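Local structure of glutamate receptor 1 (Adineta vaga, 4IO2) at residues A[107-112]-A[200-205]; A[163-168]-A[177-182]; A[134-139]-A[157-162]. The protein binds L-glutamate in this extracellular ligand-binding domain and, as a member of the ionotropic glutamate receptor family, probably gates an ion channel. One frame throughout, in Å; residues are numbered along the deposited sequence.

Contact 1. Residues A[107-112]-A[200-205]; sequences MRILMR and EDFDKS
Met107 and Phe202 hold each other by a pair of backbone hydrogen bonds: Met107 N reaches Phe202 O at 2.8 Å, and Phe202 N returns to Met107 O at 3.0 Å. A water beside the pair extends the polar contacts. It donates a hydrogen bond to Glu200 O at 2.7 Å and accepts from both Ile109 N and Arg108 NE, lying at the edge of that guanidinium. Arg108 NE also sits 3.6 Å from Asp201 OD1, a long and doubtful ion pair, since Asp201 takes two positions. Met107 and Phe202 are an antiparallel hydrogen-bonded pair where the strands meet, in one of the two lobes that close on glutamate in this periplasmic-binding-protein fold; the chain then turns a corner at Asp203. Phe202 has its CG between its own backbone N and carbonyl carbon (chi1 61°), which brings the ring back over the strand, where Met107 CB makes a CH-pi contact 3.9 Å from the ring centroid. Met107 SD stands obliquely to the same ring, and the bend at chi3 brings CE to 3.6 Å from Phe202 CE2 and alongside Asp203. Ile109 lies about at right angles to Phe202, with CG1 3.9 Å from Phe202 CE1. Tyr144 and Phe178 also meet this ring, the latter edge-to-face.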
loop_
_atom_site.group_PDB
_atom_site.type_symbol
_atom_site.label_atom_id
_atom_site.label_comp_id
_atom_site.label_asym_id
_atom_site.label_seq_id
_atom_site.Cartn_x
_atom_site.Cartn_y
_atom_site.Cartn_z
ATOM N N MET A 107 11.726 1.205 5.439
ATOM C CA MET A 107 13.143 1.567 5.530
ATOM C C MET A 107 13.900 0.567 6.359
ATOM O O MET A 107 13.317 -0.143 7.184
ATOM C CB MET A 107 13.370 2.987 6.096
ATOM C CG MET A 107 12.755 4.065 5.244
ATOM S SD MET A 107 13.248 5.722 5.779
ATOM C CE MET A 107 12.174 5.980 7.163
ATOM N N ARG A 108 15.202 0.494 6.079
ATOM C CA ARG A 108 16.139 -0.280 6.863
ATOM C C ARG A 108 17.305 0.552 7.291
ATOM O O ARG A 108 17.573 1.595 6.738
ATOM C CB ARG A 108 16.603 -1.531 6.121
ATOM C CG ARG A 108 15.396 -2.504 5.934
ATOM C CD ARG A 108 15.684 -3.934 5.938
ATOM N NE ARG A 108 16.357 -4.367 7.144
ATOM C CZ ARG A 108 17.027 -5.497 7.173
ATOM N NH1 ARG A 108 17.103 -6.224 6.044
ATOM N NH2 ARG A 108 17.650 -5.859 8.282
ATOM N N ILE A 109 17.962 0.099 8.355
ATOM C CA ILE A 109 19.203 0.681 8.779
ATOM C C ILE A 109 20.378 0.124 7.944
ATOM O O ILE A 109 20.545 -1.088 7.850
ATOM C CB ILE A 109 19.433 0.401 10.258
ATOM C CG1 ILE A 109 18.298 0.999 11.112
ATOM C CG2 ILE A 109 20.811 0.956 10.675
ATOM C CD1 ILE A 109 18.230 0.506 12.553
ATOM N N LEU A 110 21.159 1.037 7.353
ATOM C CA LEU A 110 22.354 0.753 6.508
ATOM C C LEU A 110 23.598 1.029 7.345
ATOM O O LEU A 110 23.691 2.060 7.984
ATOM C CB LEU A 110 22.343 1.677 5.275
ATOM C CG LEU A 110 23.502 1.521 4.277
ATOM C CD1 LEU A 110 23.441 0.211 3.579
ATOM C CD2 LEU A 110 23.492 2.671 3.221
ATOM N N MET A 111 24.592 0.148 7.227
ATOM C CA MET A 111 25.812 0.278 8.034
ATOM C C MET A 111 26.941 -0.516 7.396
ATOM O O MET A 111 26.703 -1.310 6.486
ATOM C CB MET A 111 25.555 -0.276 9.434
ATOM C CG MET A 111 25.310 -1.798 9.514
ATOM S SD MET A 111 25.057 -2.342 11.235
ATOM C CE MET A 111 25.315 -4.111 11.131
ATOM N N ARG A 112 28.169 -0.318 7.872
ATOM C CA ARG A 112 29.282 -1.181 7.486
ATOM C C ARG A 112 29.085 -2.577 8.022
ATOM O O ARG A 112 28.624 -2.764 9.172
ATOM C CB ARG A 112 30.584 -0.665 8.084
ATOM C CG ARG A 112 31.054 0.659 7.527
ATOM C CD ARG A 112 32.367 1.090 8.268
ATOM N NE ARG A 112 32.188 1.196 9.731
ATOM C CZ ARG A 112 31.654 2.242 10.373
ATOM N NH1 ARG A 112 31.226 3.304 9.684
ATOM N NH2 ARG A 112 31.510 2.220 11.705
ATOM N N GLU A 200 14.788 -4.610 12.264
ATOM C CA GLU A 200 13.490 -4.752 11.628
ATOM C C GLU A 200 13.245 -3.599 10.680
ATOM O O GLU A 200 13.774 -2.503 10.828
ATOM C CB GLU A 200 12.394 -4.773 12.683
ATOM C CG GLU A 200 12.510 -5.912 13.686
ATOM C CD GLU A 200 11.505 -5.776 14.799
ATOM O OE1 GLU A 200 10.502 -5.048 14.594
ATOM O OE2 GLU A 200 11.722 -6.383 15.878
ATOM N N ASP A 201 12.392 -3.864 9.709
ATOM C CA ASP A 201 11.897 -2.830 8.817
ATOM C C ASP A 201 11.172 -1.776 9.669
ATOM O O ASP A 201 10.660 -2.094 10.764
ATOM C CB ASP A 201 10.952 -3.434 7.758
ATOM C CG ASP A 201 11.522 -4.715 7.077
ATOM O OD1 ASP A 201 12.752 -4.913 7.041
ATOM O OD2 ASP A 201 10.728 -5.521 6.540
ATOM N N PHE A 202 11.144 -0.530 9.193
ATOM C CA PHE A 202 10.361 0.485 9.863
ATOM C C PHE A 202 9.769 1.480 8.861
ATOM O O PHE A 202 10.158 1.520 7.694
ATOM C CB PHE A 202 11.207 1.171 10.942
ATOM C CG PHE A 202 12.437 1.876 10.429
ATOM C CD1 PHE A 202 13.600 1.178 10.166
ATOM C CD2 PHE A 202 12.444 3.251 10.210
ATOM C CE1 PHE A 202 14.741 1.824 9.682
ATOM C CE2 PHE A 202 13.587 3.898 9.726
ATOM C CZ PHE A 202 14.729 3.177 9.452
ATOM N N ASP A 203 8.847 2.304 9.331
ATOM C CA ASP A 203 8.170 3.301 8.501
ATOM C C ASP A 203 7.519 2.703 7.261
ATOM O O ASP A 203 7.774 3.133 6.134
ATOM C CB ASP A 203 9.112 4.450 8.109
ATOM C CG ASP A 203 8.375 5.716 7.736
ATOM O OD1 ASP A 203 7.375 6.045 8.397
ATOM O OD2 ASP A 203 8.737 6.360 6.726
ATOM N N LYS A 204 6.695 1.698 7.492
ATOM C CA LYS A 204 5.895 1.083 6.439
ATOM C C LYS A 204 5.153 2.173 5.701
ATOM O O LYS A 204 4.489 3.045 6.311
ATOM C CB LYS A 204 4.897 0.085 7.019
ATOM C CG LYS A 204 5.533 -1.021 7.854
ATOM C CD LYS A 204 6.862 -1.483 7.310
ATOM C CE LYS A 204 7.513 -2.532 8.216
ATOM N NZ LYS A 204 6.967 -2.559 9.598
ATOM N N SER A 205 5.290 2.153 4.384
ATOM C CA SER A 205 4.826 3.238 3.566
ATOM C C SER A 205 4.572 2.742 2.137
ATOM O O SER A 205 4.587 1.554 1.872
ATOM C CB SER A 205 5.900 4.352 3.641
ATOM O OG SER A 205 7.199 3.839 3.306
HETATM O O HOH W 1 16.154 -2.170 9.500
#

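Contact 2. Residues A[163-168]-A[177-182]; sequences QEMYDS and SFMDIG. With GLU (glutamic acid), chain E.
Met165 reaches from its helix to Ser177 and Met179 on the strand beneath. Its CB already points at the strand; CG is anti to the backbone N (chi1 -177°), and an extended chi2 carries the chain on to SD. CG lies 3.6 Å from Ser177 CB. SD then comes within 3.2 Å of Ser177 OG, a hydroxyl whose hydrogen-bond partner is Gly134 O on strand 134-136. At chi3 the chain bends, and CE ends 3.8 Å from Met179 SD, the two methionines meeting at a slant. Next door, Tyr166 meets the tip of Met179: CE sits near the plane of the ring at its edge, 3.4 Å from Tyr166 OH. Helix 162-170 thus covers one side of strand 177-180 in the bilobed periplasmic-binding-protein fold shared by glutamate receptor ligand-binding domains. The end of that strand belongs to the ligand pocket. Asp180 N gives a nearly straight hydrogen bond of 3.1 Å to OE2 of the bound glutamate, while Asp180 OD2 receives the ligand's amino N at 2.8 Å. Asn105 ND2 binds the other oxygen, OD1, and so helps fix the rotation of the carboxylate. With an alanine in place of Asp180, the ligand's amino group would probably lose its acidic partner and Asn105 an acceptor. Asp180 sits at the N-cap position of helix 181-190, but its side chain makes no capping bond.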
loop_
_atom_site.group_PDB
_atom_site.type_symbol
_atom_site.label_atom_id
_atom_site.label_comp_id
_atom_site.label_asym_id
_atom_site.label_seq_id
_atom_site.Cartn_x
_atom_site.Cartn_y
_atom_site.Cartn_z
ATOM N N GLN A 163 25.563 8.849 -2.723
ATOM C CA GLN A 163 27.008 8.708 -2.761
ATOM C C GLN A 163 27.662 9.214 -1.476
ATOM O O GLN A 163 28.570 8.564 -0.962
ATOM C CB GLN A 163 27.606 9.403 -3.979
ATOM C CG GLN A 163 29.057 9.024 -4.228
ATOM C CD GLN A 163 29.217 7.578 -4.641
ATOM O OE1 GLN A 163 28.602 7.118 -5.603
ATOM N NE2 GLN A 163 30.030 6.841 -3.898
ATOM N N GLU A 164 27.215 10.346 -0.936
ATOM C CA GLU A 164 27.777 10.831 0.321
ATOM C C GLU A 164 27.447 9.851 1.461
ATOM O O GLU A 164 28.271 9.657 2.364
ATOM C CB GLU A 164 27.311 12.272 0.633
ATOM C CG GLU A 164 28.371 13.102 1.325
ATOM C CD GLU A 164 27.900 14.425 1.906
ATOM O OE1 GLU A 164 26.792 14.875 1.583
ATOM O OE2 GLU A 164 28.680 15.032 2.681
ATOM N N MET A 165 26.249 9.257 1.436
ATOM C CA MET A 165 25.895 8.270 2.446
ATOM C C MET A 165 26.909 7.118 2.384
ATOM O O MET A 165 27.462 6.730 3.404
ATOM C CB MET A 165 24.453 7.804 2.265
ATOM C CG MET A 165 23.925 6.834 3.262
ATOM S SD MET A 165 22.189 6.501 2.952
ATOM C CE MET A 165 22.213 5.718 1.323
ATOM N N TYR A 166 27.098 6.518 1.205
ATOM C CA TYR A 166 27.986 5.350 1.094
ATOM C C TYR A 166 29.403 5.720 1.528
ATOM O O TYR A 166 30.036 5.021 2.336
ATOM C CB TYR A 166 28.013 4.793 -0.344
ATOM C CG TYR A 166 26.664 4.493 -0.962
ATOM C CD1 TYR A 166 25.656 3.859 -0.239
ATOM C CD2 TYR A 166 26.379 4.883 -2.256
ATOM C CE1 TYR A 166 24.441 3.576 -0.814
ATOM C CE2 TYR A 166 25.154 4.603 -2.843
ATOM C CZ TYR A 166 24.183 3.972 -2.115
ATOM O OH TYR A 166 22.958 3.725 -2.690
ATOM N N ASP A 167 29.897 6.835 1.012
ATOM C CA ASP A 167 31.276 7.250 1.304
ATOM C C ASP A 167 31.487 7.558 2.792
ATOM O O ASP A 167 32.543 7.249 3.359
ATOM C CB ASP A 167 31.639 8.466 0.471
ATOM C CG ASP A 167 31.715 8.156 -1.018
ATOM O OD1 ASP A 167 31.689 6.978 -1.387
ATOM O OD2 ASP A 167 31.795 9.096 -1.830
ATOM N N SER A 168 30.497 8.137 3.447
ATOM C CA SER A 168 30.648 8.498 4.848
ATOM C C SER A 168 30.645 7.260 5.752
ATOM O O SER A 168 31.333 7.221 6.755
ATOM C CB SER A 168 29.540 9.457 5.270
ATOM O OG SER A 168 29.651 10.668 4.561
ATOM N N SER A 177 22.962 4.894 8.467
ATOM C CA SER A 177 21.970 5.780 7.844
ATOM C C SER A 177 20.693 4.969 7.628
ATOM O O SER A 177 20.607 3.808 8.069
ATOM C CB SER A 177 22.502 6.342 6.526
ATOM O OG SER A 177 21.642 7.379 6.024
ATOM N N PHE A 178 19.667 5.596 7.014
ATOM C CA PHE A 178 18.401 4.933 6.700
ATOM C C PHE A 178 18.287 4.901 5.184
ATOM O O PHE A 178 18.738 5.832 4.492
ATOM C CB PHE A 178 17.201 5.769 7.179
ATOM C CG PHE A 178 17.107 6.005 8.669
ATOM C CD1 PHE A 178 17.793 5.221 9.570
ATOM C CD2 PHE A 178 16.300 7.030 9.157
ATOM C CE1 PHE A 178 17.686 5.458 10.926
ATOM C CE2 PHE A 178 16.166 7.250 10.501
ATOM C CZ PHE A 178 16.875 6.466 11.387
ATOM N N MET A 179 17.667 3.861 4.670
ATOM C CA MET A 179 17.478 3.705 3.223
ATOM C C MET A 179 16.271 2.837 2.956
ATOM O O MET A 179 16.000 1.895 3.679
ATOM C CB MET A 179 18.733 3.129 2.605
ATOM C CG MET A 179 18.702 3.106 1.110
ATOM S SD MET A 179 20.339 2.561 0.457
ATOM C CE MET A 179 20.028 2.733 -1.317
ATOM N N ASP A 180 15.482 3.205 1.957
ATOM C CA ASP A 180 14.368 2.371 1.526
ATOM C C ASP A 180 14.831 0.949 1.264
ATOM O O ASP A 180 15.896 0.722 0.696
ATOM C CB ASP A 180 13.777 2.883 0.233
ATOM C CG ASP A 180 13.036 4.201 0.359
ATOM O OD1 ASP A 180 12.568 4.558 1.483
ATOM O OD2 ASP A 180 12.888 4.816 -0.722
ATOM N N ILE A 181 13.983 -0.014 1.597
ATOM C CA ILE A 181 14.403 -1.406 1.564
ATOM C C ILE A 181 14.719 -1.924 0.167
ATOM O O ILE A 181 15.666 -2.706 0.006
ATOM C CB ILE A 181 13.335 -2.319 2.252
ATOM C CG1 ILE A 181 13.845 -3.742 2.432
ATOM C CG2 ILE A 181 11.972 -2.281 1.508
ATOM C CD1 ILE A 181 12.898 -4.582 3.307
ATOM N N GLY A 182 13.947 -1.570 -0.842
ATOM C CA GLY A 182 14.211 -2.149 -2.158
ATOM C C GLY A 182 15.535 -1.763 -2.770
ATOM O O GLY A 182 16.311 -2.612 -3.183
HETATM N N GLU E . 11.699 7.280 -1.061
HETATM C CA GLU E . 12.442 8.337 -0.371
HETATM C C GLU E . 11.664 9.649 -0.423
HETATM O O GLU E . 10.692 9.750 -1.215
HETATM C CB GLU E . 13.838 8.557 -0.963
HETATM C CG GLU E . 14.763 7.335 -0.989
HETATM C CD GLU E . 15.269 6.859 0.372
HETATM O OE1 GLU E . 15.025 7.545 1.363
HETATM O OE2 GLU E . 15.983 5.823 0.416
HETATM O OXT GLU E . 12.010 10.582 0.340
#

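Contact 3. Residues A[134-139]-A[157-162]; sequences GIRIGT and YPLKSR. With GLU (glutamic acid), chain E.
Gly134 to Arg136 and Tyr157 to Leu159 are the parallel strands of a beta-alpha-beta unit, joined through helix 140-148; the strands' C-terminal ends and the segments just after them bring Arg136, Thr139 and Arg162 to the glutamate pocket. Three backbone hydrogen bonds zip the pair: Ile135 N to Tyr157 O at 2.9 Å, Leu159 N to Ile135 O at 2.9 Å, and Ile137 N to Leu159 O at 3.0 Å. Leu159 shares a face of the sheet with Arg136 and lays CD1 over the backbone of Gly134, 3.5 Å from Gly134 C, where no side chain intervenes.

Arg136 passes its CG and CD over Ser161 O and then bends at chi3 (-73°), turning the guanidinium edge to the ligand. NH2 gives a hydrogen bond of 2.8 Å to glutamate OE2, which lies in the guanidinium plane, and donates to Phe178 O as well, so two acceptors hold this one nitrogen. Arg162 comes alongside in extended form, with Arg136 NH1 over one face of its guanidinium, 3.6 Å from Arg162 NE. Both cations gather near the ligand's side-chain carboxylate. Arg162 NH2 donates to Tyr67 OH and makes a long, weak ion pair with Asp85.

A type II turn from Arg136 to Thr139 carries the chain on toward the ligand's alpha-carboxylate. Thr139 OG1 closes it with a 2.8 Å bond to Arg136 O, in the carbonyl plane, and this leaves CG2 above a face of the Arg136 guanidinium. Where the strands part, a water bridges Ile137 O and Leu159 O, donating to both, with the Ile137 O bond 2.7 Å long.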
loop_
_atom_site.group_PDB
_atom_site.type_symbol
_atom_site.label_atom_id
_atom_site.label_comp_id
_atom_site.label_asym_id
_atom_site.label_seq_id
_atom_site.Cartn_x
_atom_site.Cartn_y
_atom_site.Cartn_z
ATOM N N GLY A 134 23.760 9.408 9.930
ATOM C CA GLY A 134 23.678 10.227 8.719
ATOM C C GLY A 134 22.284 10.144 8.103
ATOM O O GLY A 134 21.683 9.080 8.054
ATOM N N ILE A 135 21.751 11.296 7.718
ATOM C CA ILE A 135 20.443 11.362 7.094
ATOM C C ILE A 135 20.498 12.228 5.835
ATOM O O ILE A 135 20.949 13.344 5.865
ATOM C CB ILE A 135 19.383 11.923 8.076
ATOM C CG1 ILE A 135 19.178 11.011 9.313
ATOM C CG2 ILE A 135 18.040 12.188 7.328
ATOM C CD1 ILE A 135 18.451 9.742 9.110
ATOM N N ARG A 136 20.012 11.689 4.716
ATOM C CA ARG A 136 19.859 12.459 3.481
ATOM C C ARG A 136 18.730 13.482 3.586
ATOM O O ARG A 136 17.552 13.158 3.784
ATOM C CB ARG A 136 19.632 11.532 2.293
ATOM C CG ARG A 136 20.849 10.709 1.923
ATOM C CD ARG A 136 20.485 9.619 0.925
ATOM N NE ARG A 136 19.717 8.559 1.603
ATOM C CZ ARG A 136 18.826 7.770 1.060
ATOM N NH1 ARG A 136 18.472 7.948 -0.225
ATOM N NH2 ARG A 136 18.288 6.799 1.773
ATOM N N ILE A 137 19.116 14.739 3.482
ATOM C CA ILE A 137 18.170 15.834 3.534
ATOM C C ILE A 137 17.088 15.670 2.446
ATOM O O ILE A 137 17.364 15.267 1.322
ATOM C CB ILE A 137 18.960 17.164 3.365
ATOM C CG1 ILE A 137 19.927 17.428 4.542
ATOM C CG2 ILE A 137 18.023 18.303 3.103
ATOM C CD1 ILE A 137 19.267 17.679 5.825
ATOM N N GLY A 138 15.849 15.982 2.787
ATOM C CA GLY A 138 14.757 15.975 1.811
ATOM C C GLY A 138 14.220 14.604 1.492
ATOM O O GLY A 138 13.507 14.422 0.526
ATOM N N THR A 139 14.589 13.617 2.281
ATOM C CA THR A 139 13.988 12.305 2.200
ATOM C C THR A 139 12.940 12.156 3.326
ATOM O O THR A 139 12.958 12.859 4.352
ATOM C CB THR A 139 15.010 11.140 2.295
ATOM O OG1 THR A 139 15.660 11.162 3.575
ATOM C CG2 THR A 139 16.053 11.221 1.210
ATOM N N TYR A 157 23.836 13.844 11.206
ATOM C CA TYR A 157 24.865 14.244 10.219
ATOM C C TYR A 157 24.216 14.383 8.834
ATOM O O TYR A 157 23.665 13.416 8.327
ATOM C CB TYR A 157 25.969 13.159 10.140
ATOM C CG TYR A 157 27.142 13.560 9.283
ATOM C CD1 TYR A 157 27.178 13.257 7.941
ATOM C CD2 TYR A 157 28.256 14.168 9.839
ATOM C CE1 TYR A 157 28.236 13.617 7.151
ATOM C CE2 TYR A 157 29.332 14.541 9.046
ATOM C CZ TYR A 157 29.328 14.236 7.722
ATOM O OH TYR A 157 30.412 14.582 6.955
ATOM N N PRO A 158 24.307 15.587 8.227
ATOM C CA PRO A 158 23.518 15.815 6.980
ATOM C C PRO A 158 24.196 15.217 5.740
ATOM O O PRO A 158 25.413 15.334 5.582
ATOM C CB PRO A 158 23.456 17.333 6.894
ATOM C CG PRO A 158 24.804 17.779 7.608
ATOM C CD PRO A 158 24.974 16.806 8.748
ATOM N N LEU A 159 23.426 14.577 4.869
ATOM C CA LEU A 159 23.961 13.981 3.628
ATOM C C LEU A 159 23.216 14.563 2.422
ATOM O O LEU A 159 21.987 14.699 2.454
ATOM C CB LEU A 159 23.811 12.475 3.641
ATOM C CG LEU A 159 24.459 11.747 4.839
ATOM C CD1 LEU A 159 23.833 10.332 4.996
ATOM C CD2 LEU A 159 25.975 11.745 4.686
ATOM N N LYS A 160 23.972 14.870 1.373
ATOM C CA LYS A 160 23.411 15.484 0.177
ATOM C C LYS A 160 23.008 14.485 -0.915
ATOM O O LYS A 160 22.363 14.847 -1.896
ATOM C CB LYS A 160 24.413 16.461 -0.424
ATOM C CG LYS A 160 24.767 17.607 0.499
ATOM C CD LYS A 160 25.750 18.585 -0.144
ATOM C CE LYS A 160 25.985 19.803 0.758
ATOM N NZ LYS A 160 26.818 20.844 0.122
ATOM N N SER A 161 23.388 13.230 -0.750
ATOM C CA SER A 161 23.204 12.233 -1.821
ATOM C C SER A 161 23.451 10.835 -1.319
ATOM O O SER A 161 23.994 10.671 -0.229
ATOM C CB SER A 161 24.198 12.478 -2.944
ATOM O OG SER A 161 25.513 12.224 -2.471
ATOM N N ARG A 162 22.997 9.835 -2.082
ATOM C CA ARG A 162 23.366 8.465 -1.779
ATOM C C ARG A 162 24.886 8.268 -1.755
ATOM O O ARG A 162 25.423 7.612 -0.872
ATOM C CB ARG A 162 22.705 7.508 -2.759
ATOM C CG ARG A 162 21.206 7.428 -2.568
ATOM C CD ARG A 162 20.596 6.369 -3.466
ATOM N NE ARG A 162 19.140 6.326 -3.350
ATOM C CZ ARG A 162 18.267 7.047 -4.049
ATOM N NH1 ARG A 162 18.642 7.871 -5.007
ATOM N NH2 ARG A 162 16.988 6.909 -3.767
HETATM N N GLU E . 11.699 7.280 -1.061
HETATM C CA GLU E . 12.442 8.337 -0.371
HETATM C C GLU E . 11.664 9.649 -0.423
HETATM O O GLU E . 10.692 9.750 -1.215
HETATM C CB GLU E . 13.838 8.557 -0.963
HETATM C CG GLU E . 14.763 7.335 -0.989
HETATM C CD GLU E . 15.269 6.859 0.372
HETATM O OE1 GLU E . 15.025 7.545 1.363
HETATM O OE2 GLU E . 15.983 5.823 0.416
HETATM O OXT GLU E . 12.010 10.582 0.340
HETATM O O HOH W 2 19.938 14.945 0.412
#

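In the fold
Contact 2 lies between the other two: its strand 177-180 runs antiparallel to strand 103-112 of contact 1, and its other neighbour is contact 3. Toward contact 1, centres about 11 Å apart, Arg108 N hydrogen-bonds to Met179 O at 2.9 Å and Leu110 N to Ser177 O at 2.9 Å. Toward contact 3, centres about 8 Å apart, Met165 SD packs 3.5 Å from Arg136 NE, and Phe178 CD2 lies 3.5 Å from Ile135 CD1. Contacts 1 and 3 stay about 6 Å apart at their nearest atoms. Contacts 2 and 3 both touch the bound glutamate, sharing its OE2, while the side chain of Met107 comes within about 5 Å of it at the nearest atoms.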